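Local coordinates for putative type VI secretion protein (Escherichia coli, PDB 3U66), which is probably an inner-membrane component of the bacterial type VI secretion system, represented here by its helical cytoplasmic domain, at residues Gly16-Val20 and Phe67-Leu71; Leu35-Cys40 and Thr87-Leu93. One frame throughout, in Å; residues are numbered along the deposited sequence.

Interaction 1 (Gly16-Val20 and Phe67-Leu71)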
loop_
_atom_site.group_PDB
_atom_site.type_symbol
_atom_site.label_atom_id
_atom_site.label_comp_id
_atom_site.label_asym_id
_atom_site.label_seq_id
_atom_site.Cartn_x
_atom_site.Cartn_y
_atom_site.Cartn_z
ATOM N N GLY A 16 1.322 -11.520 3.772
ATOM C CA GLY A 16 1.044 -10.183 4.281
ATOM C C GLY A 16 -0.162 -9.558 3.618
ATOM O O GLY A 16 -1.030 -8.994 4.297
ATOM N N TRP A 17 -0.231 -9.674 2.279
ATOM C CA TRP A 17 -1.359 -9.197 1.480
ATOM C C TRP A 17 -2.674 -9.846 1.901
ATOM O O TRP A 17 -3.687 -9.148 1.994
ATOM C CB TRP A 17 -1.113 -9.411 -0.014
ATOM C CG TRP A 17 -0.158 -8.431 -0.639
ATOM C CD1 TRP A 17 0.196 -7.196 -0.166
ATOM C CD2 TRP A 17 0.538 -8.595 -1.883
ATOM N NE1 TRP A 17 1.090 -6.598 -1.023
ATOM C CE2 TRP A 17 1.302 -7.426 -2.098
ATOM C CE3 TRP A 17 0.618 -9.643 -2.821
ATOM C CZ2 TRP A 17 2.147 -7.274 -3.203
ATOM C CZ3 TRP A 17 1.424 -9.475 -3.937
ATOM C CH2 TRP A 17 2.184 -8.306 -4.117
ATOM N N LEU A 18 -2.648 -11.166 2.202
ATOM C CA LEU A 18 -3.836 -11.872 2.652
ATOM C C LEU A 18 -4.247 -11.379 4.043
ATOM O O LEU A 18 -5.440 -11.178 4.282
ATOM C CB LEU A 18 -3.632 -13.394 2.601
ATOM C CG LEU A 18 -4.863 -14.289 2.864
ATOM C CD1 LEU A 18 -5.953 -14.116 1.782
ATOM C CD2 LEU A 18 -4.448 -15.753 2.979
HETATM N N MSE A 19 -3.252 -11.119 4.929
HETATM C CA MSE A 19 -3.450 -10.590 6.281
HETATM C C MSE A 19 -4.119 -9.213 6.255
HETATM O O MSE A 19 -5.068 -9.012 7.010
HETATM C CB MSE A 19 -2.124 -10.572 7.059
HETATM C CG MSE A 19 -2.218 -10.025 8.502
HETATM SE SE MSE A 19 -0.494 -9.387 9.269
HETATM C CE MSE A 19 0.260 -8.540 7.698
ATOM N N VAL A 20 -3.656 -8.283 5.383
ATOM C CA VAL A 20 -4.278 -6.952 5.256
ATOM C C VAL A 20 -5.705 -7.070 4.726
ATOM O O VAL A 20 -6.596 -6.395 5.244
ATOM C CB VAL A 20 -3.447 -5.802 4.582
ATOM C CG1 VAL A 20 -1.947 -6.071 4.582
ATOM C CG2 VAL A 20 -3.946 -5.445 3.183
ATOM N N PHE A 67 3.991 -1.624 1.301
ATOM C CA PHE A 67 3.392 -2.624 2.190
ATOM C C PHE A 67 3.178 -2.106 3.611
ATOM O O PHE A 67 2.122 -2.388 4.188
ATOM C CB PHE A 67 4.194 -3.933 2.211
ATOM C CG PHE A 67 3.514 -5.014 3.007
ATOM C CD1 PHE A 67 2.506 -5.783 2.440
ATOM C CD2 PHE A 67 3.870 -5.256 4.327
ATOM C CE1 PHE A 67 1.867 -6.770 3.182
ATOM C CE2 PHE A 67 3.225 -6.242 5.069
ATOM C CZ PHE A 67 2.228 -6.989 4.491
ATOM N N CYS A 68 4.190 -1.399 4.187
ATOM C CA CYS A 68 4.120 -0.810 5.526
ATOM C C CYS A 68 2.970 0.189 5.570
ATOM O O CYS A 68 2.127 0.110 6.455
ATOM C CB CYS A 68 5.444 -0.157 5.912
ATOM S SG CYS A 68 6.695 -1.314 6.527
ATOM N N ALA A 69 2.905 1.079 4.565
ATOM C CA ALA A 69 1.865 2.092 4.384
ATOM C C ALA A 69 0.481 1.457 4.207
ATOM O O ALA A 69 -0.502 2.000 4.721
ATOM C CB ALA A 69 2.196 2.959 3.183
ATOM N N LEU A 70 0.412 0.301 3.505
ATOM C CA LEU A 70 -0.831 -0.438 3.273
ATOM C C LEU A 70 -1.347 -1.044 4.591
ATOM O O LEU A 70 -2.493 -0.790 4.984
ATOM C CB LEU A 70 -0.652 -1.502 2.147
ATOM C CG LEU A 70 -1.739 -2.577 1.927
ATOM C CD1 LEU A 70 -3.083 -1.973 1.519
ATOM C CD2 LEU A 70 -1.282 -3.603 0.916
ATOM N N LEU A 71 -0.483 -1.804 5.282
ATOM C CA LEU A 71 -0.775 -2.456 6.561
ATOM C C LEU A 71 -1.108 -1.461 7.685
ATOM O O LEU A 71 -2.073 -1.694 8.404
ATOM C CB LEU A 71 0.387 -3.378 6.953
ATOM C CG LEU A 71 0.226 -4.298 8.164
ATOM C CD1 LEU A 71 -1.107 -5.055 8.157
ATOM C CD2 LEU A 71 1.362 -5.270 8.214
#
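Gly16 offers bare backbone to the ring of Phe67: its CA lies at the rim of the ring, near the ring plane, 3.4 Å from Phe67 CZ. Phe67 reaches this spot with CG anti to its backbone N (chi1 -174°), entering as a knob the hole formed by Gly16, Trp17, Met19 and Val20. Trp17 follows on one flank of the knob, where its CD1 comes within 3.8 Å of Phe67 CD1; the five-membered ring of Trp17 and the Phe67 ring are inclined at 49°, neither stacked nor edge-to-face, and CD1 also meets a methyl of Leu70. The indole continues toward Cys127 and Arg130 of helix 122-133. The selenomethionine at Met19 bends at its last torsion, bringing CE to 3.5 Å from Leu71 CD2 while it also nears the edge of the Phe67 ring. Val20 ends the walk with its two methyls divided: CG2 is 3.8 Å from Leu70 CG, whereas CG1 is 3.8 Å from Leu71 CD1 and also touches Phe67 CE1. The backbones are closest here, Val20 CA lying 5.8 Å from Leu71 CA. No hydrogen bond joins the segments, and every residue that touches is buried. Segments 16-20 and 67-71 of helices 7-24 and 57-76 thus run nearly parallel, axes 10.6 Å apart at 21°, with one knob-into-hole contact, Phe67, in the core of a helical bundle.

Interaction 2 (Leu35-Cys40 and Thr87-Leu93)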
loop_
_atom_site.group_PDB
_atom_site.type_symbol
_atom_site.label_atom_id
_atom_site.label_comp_id
_atom_site.label_asym_id
_atom_site.label_seq_id
_atom_site.Cartn_x
_atom_site.Cartn_y
_atom_site.Cartn_z
ATOM N N LEU A 35 -0.448 -8.623 17.007
ATOM C CA LEU A 35 -0.564 -8.387 15.568
ATOM C C LEU A 35 0.607 -7.544 15.052
ATOM O O LEU A 35 1.146 -7.857 13.992
ATOM C CB LEU A 35 -1.912 -7.728 15.222
ATOM C CG LEU A 35 -2.260 -7.653 13.733
ATOM C CD1 LEU A 35 -2.845 -8.960 13.237
ATOM C CD2 LEU A 35 -3.201 -6.504 13.454
ATOM N N TYR A 36 1.005 -6.497 15.804
ATOM C CA TYR A 36 2.132 -5.619 15.476
ATOM C C TYR A 36 3.445 -6.404 15.362
ATOM O O TYR A 36 4.271 -6.096 14.501
ATOM C CB TYR A 36 2.272 -4.504 16.531
ATOM C CG TYR A 36 3.190 -3.373 16.116
ATOM C CD1 TYR A 36 2.707 -2.282 15.398
ATOM C CD2 TYR A 36 4.538 -3.375 16.467
ATOM C CE1 TYR A 36 3.543 -1.231 15.024
ATOM C CE2 TYR A 36 5.387 -2.333 16.092
ATOM C CZ TYR A 36 4.884 -1.263 15.369
ATOM O OH TYR A 36 5.723 -0.234 15.000
ATOM N N ARG A 37 3.611 -7.409 16.215
ATOM C CA ARG A 37 4.782 -8.255 16.277
ATOM C C ARG A 37 4.844 -9.134 15.058
ATOM O O ARG A 37 5.895 -9.227 14.450
ATOM C CB ARG A 37 4.712 -9.126 17.527
ATOM C CG ARG A 37 5.003 -8.394 18.817
ATOM C CD ARG A 37 5.159 -9.412 19.910
ATOM N NE ARG A 37 6.548 -9.577 20.335
ATOM C CZ ARG A 37 7.454 -10.317 19.692
ATOM N NH1 ARG A 37 7.146 -10.920 18.554
ATOM N NH2 ARG A 37 8.675 -10.444 20.186
ATOM N N ARG A 38 3.727 -9.787 14.695
ATOM C CA ARG A 38 3.586 -10.632 13.507
ATOM C C ARG A 38 3.825 -9.782 12.269
ATOM O O ARG A 38 4.588 -10.200 11.401
ATOM C CB ARG A 38 2.196 -11.277 13.468
ATOM C CG ARG A 38 2.188 -12.691 12.892
ATOM C CD ARG A 38 1.558 -12.773 11.512
ATOM N NE ARG A 38 0.105 -12.608 11.568
ATOM C CZ ARG A 38 -0.740 -13.021 10.628
ATOM N NH1 ARG A 38 -0.288 -13.645 9.543
ATOM N NH2 ARG A 38 -2.042 -12.816 10.762
ATOM N N ALA A 39 3.252 -8.555 12.235
ATOM C CA ALA A 39 3.429 -7.573 11.162
ATOM C C ALA A 39 4.915 -7.293 10.950
ATOM O O ALA A 39 5.389 -7.417 9.827
ATOM C CB ALA A 39 2.702 -6.283 11.504
ATOM N N CYS A 40 5.647 -6.964 12.040
ATOM C CA CYS A 40 7.085 -6.692 12.065
ATOM C C CYS A 40 7.896 -7.842 11.458
ATOM O O CYS A 40 8.732 -7.602 10.582
ATOM C CB CYS A 40 7.537 -6.391 13.489
ATOM S SG CYS A 40 7.269 -4.679 14.013
ATOM N N THR A 87 -0.545 1.089 19.648
ATOM C CA THR A 87 0.876 0.753 19.527
ATOM C C THR A 87 1.321 1.304 18.169
ATOM O O THR A 87 2.351 1.980 18.075
ATOM C CB THR A 87 1.080 -0.774 19.644
ATOM O OG1 THR A 87 0.535 -1.225 20.883
ATOM C CG2 THR A 87 2.564 -1.189 19.555
ATOM N N TRP A 88 0.472 1.061 17.131
ATOM C CA TRP A 88 0.614 1.583 15.766
ATOM C C TRP A 88 0.325 3.085 15.863
ATOM O O TRP A 88 1.140 3.901 15.424
ATOM C CB TRP A 88 -0.388 0.939 14.776
ATOM C CG TRP A 88 -0.483 -0.548 14.816
ATOM C CD1 TRP A 88 -0.952 -1.308 15.847
ATOM C CD2 TRP A 88 -0.254 -1.440 13.738
ATOM N NE1 TRP A 88 -0.958 -2.628 15.497
ATOM C CE2 TRP A 88 -0.547 -2.741 14.202
ATOM C CE3 TRP A 88 0.190 -1.276 12.422
ATOM C CZ2 TRP A 88 -0.410 -3.864 13.412
ATOM C CZ3 TRP A 88 0.325 -2.402 11.640
ATOM C CH2 TRP A 88 0.039 -3.680 12.144
ATOM N N GLN A 89 -0.822 3.450 16.494
ATOM C CA GLN A 89 -1.200 4.843 16.703
ATOM C C GLN A 89 0.016 5.587 17.279
ATOM O O GLN A 89 0.408 6.614 16.721
ATOM C CB GLN A 89 -2.447 4.951 17.605
ATOM N N GLN A 90 0.655 5.018 18.337
ATOM C CA GLN A 90 1.856 5.573 18.962
ATOM C C GLN A 90 3.026 5.506 17.970
ATOM O O GLN A 90 3.546 6.555 17.591
ATOM C CB GLN A 90 2.197 4.832 20.272
ATOM N N ASP A 91 3.426 4.287 17.538
ATOM C CA ASP A 91 4.532 4.075 16.591
ATOM C C ASP A 91 4.160 3.070 15.486
ATOM O O ASP A 91 4.226 1.861 15.727
ATOM C CB ASP A 91 5.821 3.633 17.319
ATOM C CG ASP A 91 6.351 4.621 18.339
ATOM O OD1 ASP A 91 6.411 5.836 18.022
ATOM O OD2 ASP A 91 6.757 4.177 19.437
ATOM N N PRO A 92 3.741 3.539 14.280
ATOM C CA PRO A 92 3.386 2.590 13.204
ATOM C C PRO A 92 4.613 2.020 12.487
ATOM O O PRO A 92 5.741 2.404 12.809
ATOM C CB PRO A 92 2.497 3.420 12.280
ATOM C CG PRO A 92 2.937 4.822 12.485
ATOM C CD PRO A 92 3.598 4.939 13.830
ATOM N N LEU A 93 4.398 1.089 11.531
ATOM C CA LEU A 93 5.462 0.414 10.778
ATOM C C LEU A 93 6.270 1.355 9.907
ATOM O O LEU A 93 7.457 1.123 9.705
ATOM C CB LEU A 93 4.913 -0.747 9.941
ATOM C CG LEU A 93 4.270 -1.919 10.700
ATOM C CD1 LEU A 93 3.477 -2.789 9.749
ATOM C CD2 LEU A 93 5.317 -2.764 11.434
#
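Tyr36 points the edge of its ring into the face of Trp88, and this T-shaped pair forms the tight half of the contact. Tyr36 CD1 sits over the middle of the indole, 3.5 Å from Trp88 CE2, with the ring planes at 89°. The phenol arrives there because CG is anti to the backbone N (chi1 -167°), which carries the ring away from helix 32-52 and across to the 87-93 segment. Leu93 CD2 lies over one face of the phenol, toward the rim. Deeper in, Ala39 CB touches Trp88 CH2 at 3.8 Å and also meets Leu93 CD1, while Cys40 SG packs against Leu93 CD2. Pro92, also buried, stands at the N-cap position of helix 93-98, whose first amide, that of Leu93, bonds to Asp72 OD1. Leu35 CD2 packs against Trp88 CZ2. The indole is backed by Asp72 and Val75 of helix 57-76, and an alanine in place of Trp88 would probably open a gap between helices 32-52 and 57-76 and leave the Tyr36 edge without the face it packs on. Toward solvent the contact thins. Thr87 OG1 bonds Trp85 O, while its methyl CG2 makes a CH-pi contact with the other face of the phenol, 4.2 Å from the Tyr36 ring centroid. The phenol OH lies 2.7 Å from Asp91 O and 3.4 Å from Pro92 O, two weak alternatives for its single proton, and the exposed Asp91 turns its carboxylate away from helix 32-52. The aromatic pair joins the short, weakly bonded helix 87-90 to helix 32-52 at the flank of the helical bundle, next to the turn that leads into helix 93-98.

The centres of interactions 1 and 2 lie about 12 Å apart in the all-helical fold, and their segments alternate along the chain: 16-20, 35-40, 67-71, 87-93. Interaction 1 joins helices 7-24 and 57-76, its centre about 7 Å from that of the chain; interaction 2, its centre about 15 Å away, attaches the 87-93 segment to the intervening helix 32-52. The two meet directly: Leu71 CD2 is 3.6 Å from Leu93 CD1 and also packs on Ala39. In a separate contact, Met19 touches the Arg38 side chain. Packing through Leu71, Leu93 and Ala39 therefore runs from the buried core to the partly exposed flank, linking the first three helices with segment 87-93.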